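Local coordinates for protein epsin 1 (Danio rerio, PDB 5LP0) that probably binds membranes rich in phosphatidylinositol 4,5-bisphosphate, modifies their curvature and facilitates the formation of clathrin-coated invaginations in receptor-mediated endocytosis, at residues Glu70-Glu78 / Leu128-Lys139. Residues are numbered along the deposited sequence; the frame is centred on the assembly and turned at random. Where two conformers were deposited one is given.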
loop_
_atom_site.group_PDB
_atom_site.type_symbol
_atom_site.label_atom_id
_atom_site.label_comp_id
_atom_site.label_asym_id
_atom_site.label_seq_id
_atom_site.Cartn_x
_atom_site.Cartn_y
_atom_site.Cartn_z
ATOM N N GLU A 70 -3.622 0.662 -1.475
ATOM C CA GLU A 70 -5.021 0.847 -1.802
ATOM C C GLU A 70 -5.609 2.044 -1.053
ATOM O O GLU A 70 -6.311 2.893 -1.630
ATOM C CB GLU A 70 -5.804 -0.408 -1.459
ATOM C CG GLU A 70 -7.291 -0.261 -1.748
ATOM C CD GLU A 70 -8.066 -1.512 -1.432
ATOM O OE1 GLU A 70 -7.546 -2.396 -0.715
ATOM O OE2 GLU A 70 -9.208 -1.620 -1.916
ATOM N N TYR A 71 -5.343 2.110 0.239
ATOM C CA TYR A 71 -5.835 3.217 1.052
ATOM C C TYR A 71 -5.316 4.561 0.522
ATOM O O TYR A 71 -6.055 5.542 0.452
ATOM C CB TYR A 71 -5.406 3.023 2.502
ATOM C CG TYR A 71 -5.950 4.083 3.437
ATOM C CD1 TYR A 71 -7.134 3.886 4.101
ATOM C CD2 TYR A 71 -5.274 5.273 3.647
ATOM C CE1 TYR A 71 -7.627 4.824 4.969
ATOM C CE2 TYR A 71 -5.778 6.244 4.500
ATOM C CZ TYR A 71 -6.962 6.014 5.148
ATOM O OH TYR A 71 -7.478 6.954 6.002
ATOM N N LEU A 72 -4.044 4.628 0.138
ATOM C CA LEU A 72 -3.465 5.873 -0.367
ATOM C C LEU A 72 -3.986 6.245 -1.754
ATOM O O LEU A 72 -4.182 7.421 -2.073
ATOM C CB LEU A 72 -1.948 5.730 -0.397
ATOM C CG LEU A 72 -1.235 5.509 0.934
ATOM C CD1 LEU A 72 0.283 5.419 0.704
ATOM C CD2 LEU A 72 -1.560 6.604 1.960
ATOM N N ILE A 73 -4.220 5.253 -2.595
ATOM C CA ILE A 73 -4.837 5.476 -3.898
ATOM C C ILE A 73 -6.206 6.140 -3.728
ATOM O O ILE A 73 -6.535 7.089 -4.459
ATOM C CB ILE A 73 -5.005 4.136 -4.653
ATOM C CG1 ILE A 73 -3.657 3.663 -5.214
ATOM C CG2 ILE A 73 -6.048 4.239 -5.759
ATOM C CD1 ILE A 73 -3.612 2.153 -5.512
ATOM N N LYS A 74 -6.977 5.678 -2.756
ATOM C CA LYS A 74 -8.354 6.148 -2.567
ATOM C C LYS A 74 -8.457 7.403 -1.704
ATOM O O LYS A 74 -9.397 8.183 -1.851
ATOM C CB LYS A 74 -9.190 5.044 -1.929
ATOM C CG LYS A 74 -9.396 3.822 -2.800
ATOM C CD LYS A 74 -10.192 2.771 -2.061
ATOM C CE LYS A 74 -10.378 1.564 -2.936
ATOM N NZ LYS A 74 -11.215 0.518 -2.266
ATOM N N THR A 75 -7.486 7.625 -0.826
ATOM C CA THR A 75 -7.615 8.625 0.236
ATOM C C THR A 75 -6.547 9.732 0.195
ATOM O O THR A 75 -6.716 10.793 0.814
ATOM C CB THR A 75 -7.529 7.943 1.613
ATOM O OG1 THR A 75 -8.169 6.648 1.561
ATOM C CG2 THR A 75 -8.199 8.783 2.647
ATOM N N GLY A 76 -5.449 9.466 -0.510
ATOM C CA GLY A 76 -4.319 10.369 -0.568
ATOM C C GLY A 76 -4.349 11.253 -1.801
ATOM O O GLY A 76 -5.358 11.343 -2.503
ATOM N N SER A 77 -3.232 11.919 -2.062
ATOM C CA SER A 77 -3.059 12.708 -3.279
ATOM C C SER A 77 -3.315 11.868 -4.529
ATOM O O SER A 77 -2.998 10.675 -4.568
ATOM C CB SER A 77 -1.629 13.247 -3.328
ATOM O OG SER A 77 -1.341 13.806 -4.597
ATOM N N GLU A 78 -3.905 12.479 -5.550
ATOM C CA GLU A 78 -4.146 11.784 -6.801
ATOM C C GLU A 78 -2.843 11.375 -7.490
ATOM O O GLU A 78 -2.855 10.530 -8.378
ATOM C CB GLU A 78 -5.073 12.611 -7.710
ATOM C CG GLU A 78 -6.493 12.723 -7.133
ATOM C CD GLU A 78 -7.513 13.340 -8.077
ATOM O OE1 GLU A 78 -7.132 14.050 -9.035
ATOM O OE2 GLU A 78 -8.709 13.098 -7.849
ATOM N N LEU A 128 -12.063 4.503 -9.702
ATOM C CA LEU A 128 -11.225 5.276 -8.805
ATOM C C LEU A 128 -11.991 6.497 -8.265
ATOM O O LEU A 128 -11.926 6.778 -7.077
ATOM C CB LEU A 128 -9.895 5.649 -9.485
ATOM C CG LEU A 128 -8.946 4.452 -9.730
ATOM C CD1 LEU A 128 -7.970 4.704 -10.891
ATOM C CD2 LEU A 128 -8.155 4.067 -8.473
ATOM N N ARG A 129 -12.730 7.207 -9.123
ATOM C CA ARG A 129 -13.517 8.363 -8.650
ATOM C C ARG A 129 -14.566 8.022 -7.585
ATOM O O ARG A 129 -14.695 8.721 -6.554
ATOM C CB ARG A 129 -14.209 9.072 -9.809
ATOM C CG ARG A 129 -13.291 9.912 -10.661
ATOM C CD ARG A 129 -14.107 10.803 -11.578
ATOM N NE ARG A 129 -15.083 10.026 -12.343
ATOM C CZ ARG A 129 -14.834 9.438 -13.511
ATOM N NH1 ARG A 129 -13.633 9.523 -14.076
ATOM N NH2 ARG A 129 -15.793 8.752 -14.120
ATOM N N GLU A 130 -15.320 6.949 -7.832
ATOM C CA GLU A 130 -16.346 6.453 -6.912
ATOM C C GLU A 130 -15.736 6.041 -5.569
ATOM O O GLU A 130 -16.266 6.348 -4.460
ATOM C CB GLU A 130 -17.053 5.247 -7.558
ATOM C CG GLU A 130 -17.860 5.615 -8.806
ATOM C CD GLU A 130 -17.979 4.500 -9.846
ATOM O OE1 GLU A 130 -17.496 3.362 -9.625
ATOM O OE2 GLU A 130 -18.583 4.781 -10.902
ATOM N N GLU A 131 -14.609 5.337 -5.672
ATOM C CA GLU A 131 -13.923 4.820 -4.504
ATOM C C GLU A 131 -13.386 5.997 -3.718
ATOM O O GLU A 131 -13.393 5.961 -2.505
ATOM C CB GLU A 131 -12.772 3.882 -4.883
ATOM C CG GLU A 131 -13.239 2.582 -5.531
ATOM C CD GLU A 131 -13.830 1.579 -4.564
ATOM O OE1 GLU A 131 -13.702 1.771 -3.332
ATOM O OE2 GLU A 131 -14.422 0.587 -5.060
ATOM N N ARG A 132 -12.951 7.056 -4.391
ATOM C CA ARG A 132 -12.393 8.211 -3.684
ATOM C C ARG A 132 -13.452 8.955 -2.879
ATOM O O ARG A 132 -13.216 9.312 -1.758
ATOM C CB ARG A 132 -11.724 9.162 -4.661
ATOM C CG ARG A 132 -11.061 10.350 -4.007
ATOM C CD ARG A 132 -10.233 11.105 -5.018
ATOM N NE ARG A 132 -9.486 12.196 -4.416
ATOM C CZ ARG A 132 -8.324 12.046 -3.791
ATOM N NH1 ARG A 132 -7.785 10.845 -3.645
ATOM N NH2 ARG A 132 -7.727 13.103 -3.296
ATOM N N ILE A 133 -14.626 9.172 -3.450
ATOM C CA ILE A 133 -15.707 9.793 -2.682
ATOM C C ILE A 133 -16.010 8.981 -1.424
ATOM O O ILE A 133 -16.067 9.535 -0.311
ATOM C CB ILE A 133 -16.948 9.925 -3.531
ATOM C CG1 ILE A 133 -16.748 11.047 -4.555
ATOM C CG2 ILE A 133 -18.186 10.234 -2.646
ATOM C CD1 ILE A 133 -17.875 11.141 -5.597
ATOM N N HIS A 134 -16.193 7.674 -1.590
ATOM C CA HIS A 134 -16.490 6.842 -0.422
ATOM C C HIS A 134 -15.330 6.840 0.601
ATOM O O HIS A 134 -15.539 6.935 1.814
ATOM C CB HIS A 134 -16.821 5.415 -0.862
ATOM C CG HIS A 134 -17.117 4.486 0.279
ATOM N ND1 HIS A 134 -18.374 4.358 0.826
ATOM C CD2 HIS A 134 -16.312 3.653 0.983
ATOM C CE1 HIS A 134 -18.337 3.473 1.811
ATOM N NE2 HIS A 134 -17.098 3.037 1.930
ATOM N N ALA A 135 -14.100 6.790 0.108
ATOM C CA ALA A 135 -12.940 6.689 0.987
ATOM C C ALA A 135 -12.741 7.992 1.769
ATOM O O ALA A 135 -12.372 7.970 2.935
ATOM C CB ALA A 135 -11.700 6.372 0.188
ATOM N N LEU A 136 -13.003 9.124 1.130
ATOM C CA LEU A 136 -12.781 10.421 1.758
ATOM C C LEU A 136 -13.851 10.633 2.803
ATOM O O LEU A 136 -13.607 11.245 3.831
ATOM C CB LEU A 136 -12.787 11.571 0.741
ATOM C CG LEU A 136 -11.562 11.635 -0.178
ATOM C CD1 LEU A 136 -11.652 12.758 -1.198
ATOM C CD2 LEU A 136 -10.267 11.796 0.632
ATOM N N LYS A 137 -15.042 10.118 2.549
ATOM C CA LYS A 137 -16.072 10.147 3.576
ATOM C C LYS A 137 -15.709 9.294 4.795
ATOM O O LYS A 137 -15.932 9.715 5.926
ATOM C CB LYS A 137 -17.409 9.761 2.970
ATOM C CG LYS A 137 -17.872 10.807 1.962
ATOM C CD LYS A 137 -19.061 10.327 1.144
ATOM C CE LYS A 137 -20.290 10.165 2.021
ATOM N NZ LYS A 137 -20.618 11.484 2.618
ATOM N N THR A 138 -15.116 8.122 4.574
ATOM C CA THR A 138 -14.611 7.330 5.690
ATOM C C THR A 138 -13.537 8.118 6.478
ATOM O O THR A 138 -13.567 8.154 7.714
ATOM C CB THR A 138 -14.045 5.984 5.187
ATOM O OG1 THR A 138 -15.083 5.237 4.526
ATOM C CG2 THR A 138 -13.480 5.154 6.348
ATOM N N LYS A 139 -12.623 8.773 5.755
ATOM C CA LYS A 139 -11.522 9.531 6.357
ATOM C C LYS A 139 -12.047 10.652 7.241
ATOM O O LYS A 139 -11.640 10.788 8.400
ATOM C CB LYS A 139 -10.637 10.124 5.259
ATOM C CG LYS A 139 -9.460 10.973 5.759
ATOM C CD LYS A 139 -8.748 11.633 4.579
ATOM C CE LYS A 139 -7.351 12.133 4.927
ATOM N NZ LYS A 139 -7.359 13.560 5.314
HETATM O O HOH W 1 -10.468 6.114 3.689
#
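Arg-132 of helix 125-139 grips the carbonyl of Gly-76, the first residue beyond the C-terminal end of helix 59-75, in this all-helical ENTH domain; residues 70-75 and 128-139 cross nearly at right angles (signed angle -95°, axes 8.5 Å apart). With CG anti to the backbone N (chi1 -177°) and the chain extended as far as NE, the guanidinium hydrogen-bonds Gly-76 O end-on and in its own plane, NH1 at 2.7 Å and NH2 at 3.1 Å. A methionine at this position would probably leave that carbonyl without either donor. Among the charged contacts, Glu-78 lays CG over one guanidinium face, and its OE2 makes a long, purely electrostatic salt bridge to NE. Lys-74 runs alongside Glu-131 and joins a network, NZ bonding Glu-131 OE1 from above the carboxylate plane and Glu-70 OE2 in its own helix. Apolar contacts bring Ala-135 CB to 3.5 Å from Lys-74 CB, while Ile-73 CG2 meets Leu-128 CD2, a cluster extended by Leu-118, Leu-121 and Leu-122 of helix 108-122. In one of its two conformers, Lys-139 passes Thr-75 CG2 with its CD and ends in a salt bridge with Asp-33 of helix 25-34. One water donates to both Thr-75 OG1 and Ala-135 O, and that same hydroxyl donates to Tyr-71 O at 2.6 Å.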